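PDB 4PEO: hypothetical protein from Staphylococcus aureus subsp. aureus Mu50, which probably acts as the essential cysteine protease that trims nine N-terminal residues from ribosomal protein bL27 and also processes bacteriophage 80alpha capsid and scaffold proteins. Local coordinates for residues 2-7 against 17-22; 13-18 against 68-73; 50-55 against 77-82. One frame throughout, in Å; residues are numbered along the deposited sequence.

How the interactions relate
All three interactions belong to one small alpha/beta protease domain. Interactions 1 and 2 are neighbouring strand pairs of its mixed sheet. They share V17 and I18 on strand 14-20, and their centres lie about 12 Å apart. T7 of interaction 1 also pairs with T15 and D16 of interaction 2. Interaction 3 joins the end of helix 36-51 to the start of helix 77-96. It lies about 12 Å from interaction 2, centre to centre, and touches it through E54, V72 and D73. Along the chain interaction 1 closes first, while interactions 2 and 3 interleave. Interactions 1 and 3 lie on opposite sides of the chain's centre, about 20 Å between centres. The likely catalytic H22 is in interaction 1.

Interaction 1: 2-7 against 17-22; sequences ITVDIT and VIMDGH
The flat carboxylate of D5 is linked to I18 across an antiparallel beta hairpin, strands 2-8 and 14-20, by a water that joins D5 OD2 to I18 O. D5 OD2 accepts from this water at 2.9 Å. The same water donates to I18 O and accepts from T3 OG1, so three polar atoms of the two strands are joined at one point. D5 OD1 turns to N104, and the carboxylate of D20 is held through OD1 by H66 N. T3 pairs with D20 and D5 with I18, each through two reciprocal backbone hydrogen bonds. The bond from T3 N to D20 O is 2.8 Å long and nearly straight, 167° at the hydrogen. T3, D5, I18 and D20 share one face of the sheet. V4, V17 and M19 lie on the opposite face, where helices 36-51 and 77-96 pack. There V4 CG1 meets V17 CG1 at 3.7 Å. Past G21 the chain enters H22, the likely proton donor of the protease. I2 CG1 lies 3.8 Å from H22 N, but the imidazole turns away from I2, and its NE2 makes a weak hydrogen bond to G64 O. M19 bridges I2 and V4. Its chain runs straight to SD and then bends (chi3 -74°). That bend sets M19 CE 3.8 Å from V4 CG2, while M19 CG rests 3.6 Å from I2 CG2.

Interaction 2: 13-18 against 68-73; sequences KVTDVI and HIRSVD
V14 O accepts a hydrogen bond from S71 OG at 2.8 Å, just beyond the end of strand 67-70. T15 O takes S71 N at 2.8 Å, with the donor above the carbonyl plane. T15 and D16 both face T7 on the other side, which makes a classic beta bulge in strand 14-20. T15 OG1 donates to D16 OD1 on its anti side. The D16 carboxylate is the hub of the side-chain polar contacts. D16 OD1 receives R70 NH1 from the syn side, a salt bridge of 3.0 Å lying in the guanidinium plane but bent, 142° at the hydrogen. The two planes are 45° apart. D16 OD2 uses the anti lone pair for H68 NE2 at 2.6 Å. Here carboxylate and imidazole are nearly coplanar, 15° apart. One carboxylate thus accepts from three side chains, which fixes its rotation and would probably favour a protonated H68. V17 and I69 then form an antiparallel hydrogen-bonded pair. I69 N meets V17 O at 2.9 Å, nearly along the C=O axis. I18 CG1 lies 3.5 Å from H68 CD2, and I18 CD1 sits over one face of the H68 ring, offset toward its rim, a CH-pi contact of 4.2 Å to the centroid. Strand 14-20 sits between strands 2-8 and 67-70. On the face of V17 and I69, V17 touches M86 of helix 77-96, and both touch L41 of helix 36-51.

Interaction 3: 50-55 against 77-82; sequences GLTSER and DEAQLI
T52 is the first residue to leave helical geometry after helix 36-51, and its CA lies 6.3 Å from A79 CA in the first turn of helix 77-96. The T52 methyl does most of the touching. A chi1 of 85° puts OG1 between the backbone N and the carbonyl carbon, leaving CG2 beside the N and facing the helix. T52 CG2 lies 3.6 Å from E78 CB and meets I82 CD1 tip to tip at 3.7 Å. The T52 and E78 side chains run antiparallel alongside each other, E78 extended. One water spans the outer side. It accepts from S53 N and donates to E78 OE1. Further along, E54 CB packs on A79 CB at 3.6 Å, and E54 CG also lies against this methyl. The small alanine lets the loop come close to the helix. T52 OG1 accepts from E54 N at 3.0 Å, which is an ST turn. The same hydroxyl donates to I48 O, a carbonyl of the helix before it, so the turn is tied back to that helix. In this alpha/beta fold both helices pack on the same side of the sheet, and the contact brings the C-terminal end of one to the N-terminal end of the other. The E54 chain bends at chi2 (72°) and leads its carboxylate away from A79. Its two oxygens accept from V72 N and D73 N, in the connection that follows strand 67-70. R55 NH1 closes the loop from the other side by donating to both T52 O and E54 O, each at 2.9 Å and in the guanidinium plane. The second subunit packs beside the helix: L51 and I82 touch its T85, while E78 and L81 touch L81 of that neighbouring chain.

Interaction 1: 2-7 against 17-22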
loop_
_atom_site.group_PDB
_atom_site.type_symbol
_atom_site.label_atom_id
_atom_site.label_comp_id
_atom_site.label_asym_id
_atom_site.label_seq_id
_atom_site.Cartn_x
_atom_site.Cartn_y
_atom_site.Cartn_z
ATOM N N ILE B 2 -9.874 -6.211 -13.758
ATOM C CA ILE B 2 -10.266 -5.434 -12.584
ATOM C C ILE B 2 -10.367 -3.976 -13.034
ATOM O O ILE B 2 -9.485 -3.499 -13.751
ATOM C CB ILE B 2 -9.250 -5.605 -11.411
ATOM C CG1 ILE B 2 -9.269 -7.051 -10.854
ATOM C CG2 ILE B 2 -9.482 -4.564 -10.289
ATOM C CD1 ILE B 2 -8.005 -7.451 -10.028
ATOM N N THR B 3 -11.444 -3.274 -12.624
ATOM C CA THR B 3 -11.615 -1.856 -12.935
ATOM C C THR B 3 -11.531 -1.081 -11.629
ATOM O O THR B 3 -12.072 -1.526 -10.616
ATOM C CB THR B 3 -12.939 -1.578 -13.649
ATOM O OG1 THR B 3 -14.013 -1.984 -12.798
ATOM C CG2 THR B 3 -13.034 -2.272 -15.012
ATOM N N VAL B 4 -10.822 0.051 -11.639
ATOM C CA VAL B 4 -10.694 0.900 -10.458
ATOM C C VAL B 4 -11.096 2.319 -10.850
ATOM O O VAL B 4 -10.391 2.943 -11.641
ATOM C CB VAL B 4 -9.272 0.871 -9.820
ATOM C CG1 VAL B 4 -9.268 1.620 -8.487
ATOM C CG2 VAL B 4 -8.760 -0.560 -9.638
ATOM N N ASP B 5 -12.242 2.811 -10.331
ATOM C CA ASP B 5 -12.738 4.155 -10.631
ATOM C C ASP B 5 -12.292 5.075 -9.518
ATOM O O ASP B 5 -12.581 4.810 -8.347
ATOM C CB ASP B 5 -14.262 4.173 -10.754
ATOM C CG ASP B 5 -14.807 3.418 -11.946
ATOM O OD1 ASP B 5 -14.233 3.556 -13.059
ATOM O OD2 ASP B 5 -15.823 2.726 -11.786
ATOM N N ILE B 6 -11.577 6.146 -9.873
ATOM C CA ILE B 6 -10.984 7.057 -8.887
ATOM C C ILE B 6 -11.558 8.462 -9.031
ATOM O O ILE B 6 -11.508 9.033 -10.123
ATOM C CB ILE B 6 -9.434 7.024 -9.044
ATOM C CG1 ILE B 6 -8.891 5.574 -8.949
ATOM C CG2 ILE B 6 -8.762 7.941 -8.034
ATOM C CD1 ILE B 6 -7.773 5.222 -9.882
ATOM N N THR B 7 -12.088 9.023 -7.926
ATOM C CA THR B 7 -12.688 10.347 -7.946
ATOM C C THR B 7 -11.876 11.257 -7.070
ATOM O O THR B 7 -11.726 11.003 -5.872
ATOM C CB THR B 7 -14.165 10.301 -7.525
ATOM O OG1 THR B 7 -14.853 9.323 -8.330
ATOM C CG2 THR B 7 -14.842 11.671 -7.609
ATOM N N VAL B 17 -13.033 5.635 -4.329
ATOM C CA VAL B 17 -12.300 4.650 -5.108
ATOM C C VAL B 17 -13.255 3.468 -5.168
ATOM O O VAL B 17 -13.730 3.037 -4.110
ATOM C CB VAL B 17 -10.941 4.253 -4.467
ATOM C CG1 VAL B 17 -10.293 3.096 -5.232
ATOM C CG2 VAL B 17 -9.978 5.443 -4.422
ATOM N N ILE B 18 -13.553 2.954 -6.372
ATOM C CA ILE B 18 -14.418 1.774 -6.486
ATOM C C ILE B 18 -13.678 0.716 -7.273
ATOM O O ILE B 18 -13.334 0.963 -8.430
ATOM C CB ILE B 18 -15.794 2.077 -7.132
ATOM C CG1 ILE B 18 -16.469 3.281 -6.425
ATOM C CG2 ILE B 18 -16.672 0.813 -7.116
ATOM C CD1 ILE B 18 -17.826 3.727 -6.997
ATOM N N MET B 19 -13.471 -0.469 -6.669
ATOM C CA MET B 19 -12.829 -1.583 -7.370
ATOM C C MET B 19 -13.877 -2.639 -7.682
ATOM O O MET B 19 -14.669 -3.017 -6.808
ATOM C CB MET B 19 -11.691 -2.206 -6.527
ATOM C CG MET B 19 -11.000 -3.403 -7.210
ATOM S SD MET B 19 -9.515 -4.061 -6.313
ATOM C CE MET B 19 -8.427 -2.847 -6.669
ATOM N N ASP B 20 -13.858 -3.148 -8.919
ATOM C CA ASP B 20 -14.769 -4.215 -9.306
ATOM C C ASP B 20 -14.053 -5.206 -10.214
ATOM O O ASP B 20 -13.121 -4.816 -10.921
ATOM C CB ASP B 20 -16.065 -3.667 -9.932
ATOM C CG ASP B 20 -17.120 -4.745 -10.143
ATOM O OD1 ASP B 20 -17.423 -5.487 -9.169
ATOM O OD2 ASP B 20 -17.604 -4.884 -11.282
ATOM N N GLY B 21 -14.452 -6.477 -10.137
ATOM C CA GLY B 21 -13.853 -7.551 -10.920
ATOM C C GLY B 21 -12.817 -8.363 -10.164
ATOM O O GLY B 21 -12.331 -9.372 -10.680
ATOM N N HIS B 22 -12.465 -7.933 -8.939
ATOM C CA HIS B 22 -11.476 -8.608 -8.089
ATOM C C HIS B 22 -12.006 -9.930 -7.514
ATOM O O HIS B 22 -13.212 -10.092 -7.324
ATOM C CB HIS B 22 -10.999 -7.673 -6.962
ATOM C CG HIS B 22 -12.118 -7.143 -6.118
ATOM N ND1 HIS B 22 -12.976 -6.167 -6.589
ATOM C CD2 HIS B 22 -12.495 -7.489 -4.864
ATOM C CE1 HIS B 22 -13.838 -5.942 -5.612
ATOM N NE2 HIS B 22 -13.595 -6.718 -4.555
HETATM O O HOH W 1 -15.263 0.055 -10.669
#

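Interaction 2: 13-18 against 68-73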
loop_
_atom_site.group_PDB
_atom_site.type_symbol
_atom_site.label_atom_id
_atom_site.label_comp_id
_atom_site.label_asym_id
_atom_site.label_seq_id
_atom_site.Cartn_x
_atom_site.Cartn_y
_atom_site.Cartn_z
ATOM N N LYS B 13 -8.489 16.208 -3.432
ATOM C CA LYS B 13 -8.633 15.134 -2.451
ATOM C C LYS B 13 -9.292 13.913 -3.077
ATOM O O LYS B 13 -10.230 14.059 -3.848
ATOM C CB LYS B 13 -9.445 15.609 -1.231
ATOM C CG LYS B 13 -8.911 16.897 -0.566
ATOM C CD LYS B 13 -7.419 16.822 -0.192
ATOM C CE LYS B 13 -6.895 18.146 0.314
ATOM N NZ LYS B 13 -7.196 18.320 1.752
ATOM N N VAL B 14 -8.807 12.715 -2.726
ATOM C CA VAL B 14 -9.390 11.459 -3.224
ATOM C C VAL B 14 -10.668 11.250 -2.399
ATOM O O VAL B 14 -10.587 11.052 -1.183
ATOM C CB VAL B 14 -8.412 10.258 -3.075
ATOM C CG1 VAL B 14 -9.095 8.946 -3.485
ATOM C CG2 VAL B 14 -7.132 10.470 -3.893
ATOM N N THR B 15 -11.834 11.317 -3.049
ATOM C CA THR B 15 -13.122 11.165 -2.350
ATOM C C THR B 15 -13.680 9.769 -2.478
ATOM O O THR B 15 -14.427 9.338 -1.601
ATOM C CB THR B 15 -14.145 12.212 -2.823
ATOM O OG1 THR B 15 -14.460 11.982 -4.205
ATOM C CG2 THR B 15 -13.637 13.664 -2.618
ATOM N N ASP B 16 -13.418 9.103 -3.612
ATOM C CA ASP B 16 -13.978 7.779 -3.840
ATOM C C ASP B 16 -13.037 6.923 -4.628
ATOM O O ASP B 16 -12.381 7.401 -5.557
ATOM C CB ASP B 16 -15.278 7.909 -4.675
ATOM C CG ASP B 16 -16.373 8.719 -4.024
ATOM O OD1 ASP B 16 -16.307 9.962 -4.091
ATOM O OD2 ASP B 16 -17.324 8.109 -3.485
ATOM N N VAL B 17 -13.033 5.635 -4.329
ATOM C CA VAL B 17 -12.300 4.650 -5.108
ATOM C C VAL B 17 -13.255 3.468 -5.168
ATOM O O VAL B 17 -13.730 3.037 -4.110
ATOM C CB VAL B 17 -10.941 4.253 -4.467
ATOM C CG1 VAL B 17 -10.293 3.096 -5.232
ATOM C CG2 VAL B 17 -9.978 5.443 -4.422
ATOM N N ILE B 18 -13.553 2.954 -6.372
ATOM C CA ILE B 18 -14.418 1.774 -6.486
ATOM C C ILE B 18 -13.678 0.716 -7.273
ATOM O O ILE B 18 -13.334 0.963 -8.430
ATOM C CB ILE B 18 -15.794 2.077 -7.132
ATOM C CG1 ILE B 18 -16.469 3.281 -6.425
ATOM C CG2 ILE B 18 -16.672 0.813 -7.116
ATOM C CD1 ILE B 18 -17.826 3.727 -6.997
ATOM N N HIS B 68 -16.462 -0.034 -2.669
ATOM C CA HIS B 68 -16.441 1.414 -2.683
ATOM C C HIS B 68 -15.959 1.987 -1.378
ATOM O O HIS B 68 -16.565 1.756 -0.331
ATOM C CB HIS B 68 -17.866 1.927 -3.011
ATOM C CG HIS B 68 -18.017 3.416 -2.967
ATOM N ND1 HIS B 68 -19.230 4.003 -2.641
ATOM C CD2 HIS B 68 -17.110 4.393 -3.211
ATOM C CE1 HIS B 68 -19.019 5.309 -2.691
ATOM N NE2 HIS B 68 -17.765 5.588 -3.065
ATOM N N ILE B 69 -14.850 2.727 -1.456
ATOM C CA ILE B 69 -14.270 3.484 -0.357
ATOM C C ILE B 69 -14.705 4.928 -0.574
ATOM O O ILE B 69 -14.345 5.529 -1.590
ATOM C CB ILE B 69 -12.720 3.415 -0.321
ATOM C CG1 ILE B 69 -12.188 1.965 -0.337
ATOM C CG2 ILE B 69 -12.179 4.250 0.856
ATOM C CD1 ILE B 69 -10.692 1.874 -0.817
ATOM N N ARG B 70 -15.446 5.492 0.370
ATOM C CA ARG B 70 -15.816 6.893 0.291
ATOM C C ARG B 70 -15.137 7.621 1.449
ATOM O O ARG B 70 -15.358 7.262 2.612
ATOM C CB ARG B 70 -17.347 7.066 0.323
ATOM C CG ARG B 70 -17.811 8.482 0.649
ATOM C CD ARG B 70 -17.609 9.469 -0.482
ATOM N NE ARG B 70 -18.163 10.786 -0.138
ATOM C CZ ARG B 70 -18.232 11.818 -0.975
ATOM N NH1 ARG B 70 -17.811 11.695 -2.231
ATOM N NH2 ARG B 70 -18.744 12.972 -0.571
ATOM N N SER B 71 -14.301 8.635 1.139
ATOM C CA SER B 71 -13.629 9.399 2.191
ATOM C C SER B 71 -14.639 10.212 2.978
ATOM O O SER B 71 -15.598 10.766 2.406
ATOM C CB SER B 71 -12.562 10.322 1.604
ATOM O OG SER B 71 -11.606 9.545 0.893
ATOM N N VAL B 72 -14.447 10.252 4.299
ATOM C CA VAL B 72 -15.325 11.037 5.171
ATOM C C VAL B 72 -14.619 12.355 5.506
ATOM O O VAL B 72 -15.146 13.429 5.200
ATOM C CB VAL B 72 -15.833 10.248 6.403
ATOM C CG1 VAL B 72 -16.617 11.163 7.352
ATOM C CG2 VAL B 72 -16.701 9.070 5.964
ATOM N N ASP B 73 -13.423 12.274 6.099
ATOM C CA ASP B 73 -12.623 13.457 6.393
ATOM C C ASP B 73 -11.590 13.592 5.275
ATOM O O ASP B 73 -10.486 13.037 5.376
ATOM C CB ASP B 73 -11.960 13.364 7.787
ATOM C CG ASP B 73 -11.092 14.561 8.169
ATOM O OD1 ASP B 73 -11.118 15.577 7.438
ATOM O OD2 ASP B 73 -10.370 14.468 9.181
#

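Interaction 3: 50-55 against 77-82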
loop_
_atom_site.group_PDB
_atom_site.type_symbol
_atom_site.label_atom_id
_atom_site.label_comp_id
_atom_site.label_asym_id
_atom_site.label_seq_id
_atom_site.Cartn_x
_atom_site.Cartn_y
_atom_site.Cartn_z
ATOM N N GLY B 50 -6.389 1.562 10.891
ATOM C CA GLY B 50 -5.428 1.273 11.946
ATOM C C GLY B 50 -4.427 2.362 12.277
ATOM O O GLY B 50 -3.972 2.440 13.422
ATOM N N LEU B 51 -4.067 3.205 11.292
ATOM C CA LEU B 51 -3.020 4.225 11.474
ATOM C C LEU B 51 -3.481 5.667 11.568
ATOM O O LEU B 51 -2.662 6.532 11.895
ATOM C CB LEU B 51 -1.959 4.113 10.362
ATOM C CG LEU B 51 -1.320 2.723 10.150
ATOM C CD1 LEU B 51 -0.478 2.697 8.888
ATOM C CD2 LEU B 51 -0.504 2.278 11.369
ATOM N N THR B 52 -4.743 5.942 11.208
ATOM C CA THR B 52 -5.299 7.303 11.191
ATOM C C THR B 52 -6.623 7.368 11.955
ATOM O O THR B 52 -7.185 6.328 12.313
ATOM C CB THR B 52 -5.511 7.822 9.733
ATOM O OG1 THR B 52 -6.786 7.379 9.239
ATOM C CG2 THR B 52 -4.400 7.402 8.757
ATOM N N SER B 53 -7.161 8.594 12.119
ATOM C CA SER B 53 -8.459 8.834 12.758
ATOM C C SER B 53 -9.607 8.768 11.727
ATOM O O SER B 53 -10.779 8.852 12.099
ATOM C CB SER B 53 -8.462 10.199 13.446
ATOM O OG SER B 53 -8.188 11.224 12.501
ATOM N N GLU B 54 -9.272 8.635 10.430
ATOM C CA GLU B 54 -10.285 8.573 9.380
ATOM C C GLU B 54 -11.007 7.220 9.365
ATOM O O GLU B 54 -10.375 6.168 9.492
ATOM C CB GLU B 54 -9.657 8.903 8.012
ATOM C CG GLU B 54 -10.446 8.455 6.780
ATOM C CD GLU B 54 -11.720 9.200 6.423
ATOM O OE1 GLU B 54 -12.216 9.998 7.251
ATOM O OE2 GLU B 54 -12.243 8.954 5.313
ATOM N N ARG B 55 -12.336 7.261 9.227
ATOM C CA ARG B 55 -13.168 6.060 9.140
ATOM C C ARG B 55 -13.973 6.169 7.860
ATOM O O ARG B 55 -15.039 6.797 7.838
ATOM C CB ARG B 55 -14.060 5.872 10.387
ATOM C CG ARG B 55 -13.269 5.678 11.680
ATOM C CD ARG B 55 -12.492 4.375 11.705
ATOM N NE ARG B 55 -11.733 4.214 12.944
ATOM C CZ ARG B 55 -10.471 4.601 13.114
ATOM N NH1 ARG B 55 -9.807 5.183 12.122
ATOM N NH2 ARG B 55 -9.868 4.419 14.281
ATOM N N ASP B 77 -4.787 14.493 6.203
ATOM C CA ASP B 77 -3.590 14.353 5.382
ATOM C C ASP B 77 -3.014 12.944 5.382
ATOM O O ASP B 77 -2.521 12.490 4.351
ATOM C CB ASP B 77 -2.523 15.377 5.793
ATOM C CG ASP B 77 -2.876 16.827 5.474
ATOM O OD1 ASP B 77 -3.865 17.060 4.729
ATOM O OD2 ASP B 77 -2.141 17.722 5.925
ATOM N N GLU B 78 -3.084 12.247 6.525
ATOM C CA GLU B 78 -2.541 10.886 6.637
ATOM C C GLU B 78 -3.364 9.904 5.794
ATOM O O GLU B 78 -2.784 9.144 5.014
ATOM C CB GLU B 78 -2.512 10.431 8.096
ATOM C CG GLU B 78 -1.424 11.066 8.942
ATOM C CD GLU B 78 -1.325 10.447 10.324
ATOM O OE1 GLU B 78 -2.383 10.170 10.940
ATOM O OE2 GLU B 78 -0.183 10.230 10.788
ATOM N N ALA B 79 -4.712 9.943 5.910
ATOM C CA ALA B 79 -5.588 9.069 5.111
ATOM C C ALA B 79 -5.396 9.403 3.619
ATOM O O ALA B 79 -5.319 8.492 2.802
ATOM C CB ALA B 79 -7.048 9.273 5.513
ATOM N N GLN B 80 -5.262 10.706 3.277
ATOM C CA GLN B 80 -5.042 11.114 1.883
ATOM C C GLN B 80 -3.713 10.566 1.344
ATOM O O GLN B 80 -3.675 10.057 0.216
ATOM C CB GLN B 80 -5.121 12.631 1.729
ATOM C CG GLN B 80 -6.577 13.147 1.781
ATOM C CD GLN B 80 -7.392 12.652 0.598
ATOM O OE1 GLN B 80 -6.991 12.812 -0.552
ATOM N NE2 GLN B 80 -8.560 12.061 0.839
ATOM N N LEU B 81 -2.653 10.607 2.167
ATOM C CA LEU B 81 -1.358 10.043 1.757
ATOM C C LEU B 81 -1.489 8.533 1.513
ATOM O O LEU B 81 -0.932 8.019 0.541
ATOM C CB LEU B 81 -0.271 10.314 2.808
ATOM C CG LEU B 81 1.128 9.820 2.455
ATOM C CD1 LEU B 81 1.652 10.480 1.175
ATOM C CD2 LEU B 81 2.088 10.047 3.601
ATOM N N ILE B 82 -2.225 7.822 2.378
ATOM C CA ILE B 82 -2.440 6.379 2.200
ATOM C C ILE B 82 -3.194 6.105 0.895
ATOM O O ILE B 82 -2.834 5.193 0.146
ATOM C CB ILE B 82 -3.126 5.761 3.446
ATOM C CG1 ILE B 82 -2.171 5.862 4.675
ATOM C CG2 ILE B 82 -3.504 4.285 3.172
ATOM C CD1 ILE B 82 -2.838 5.490 6.025
HETATM O O HOH W 2 -5.382 10.685 11.588
#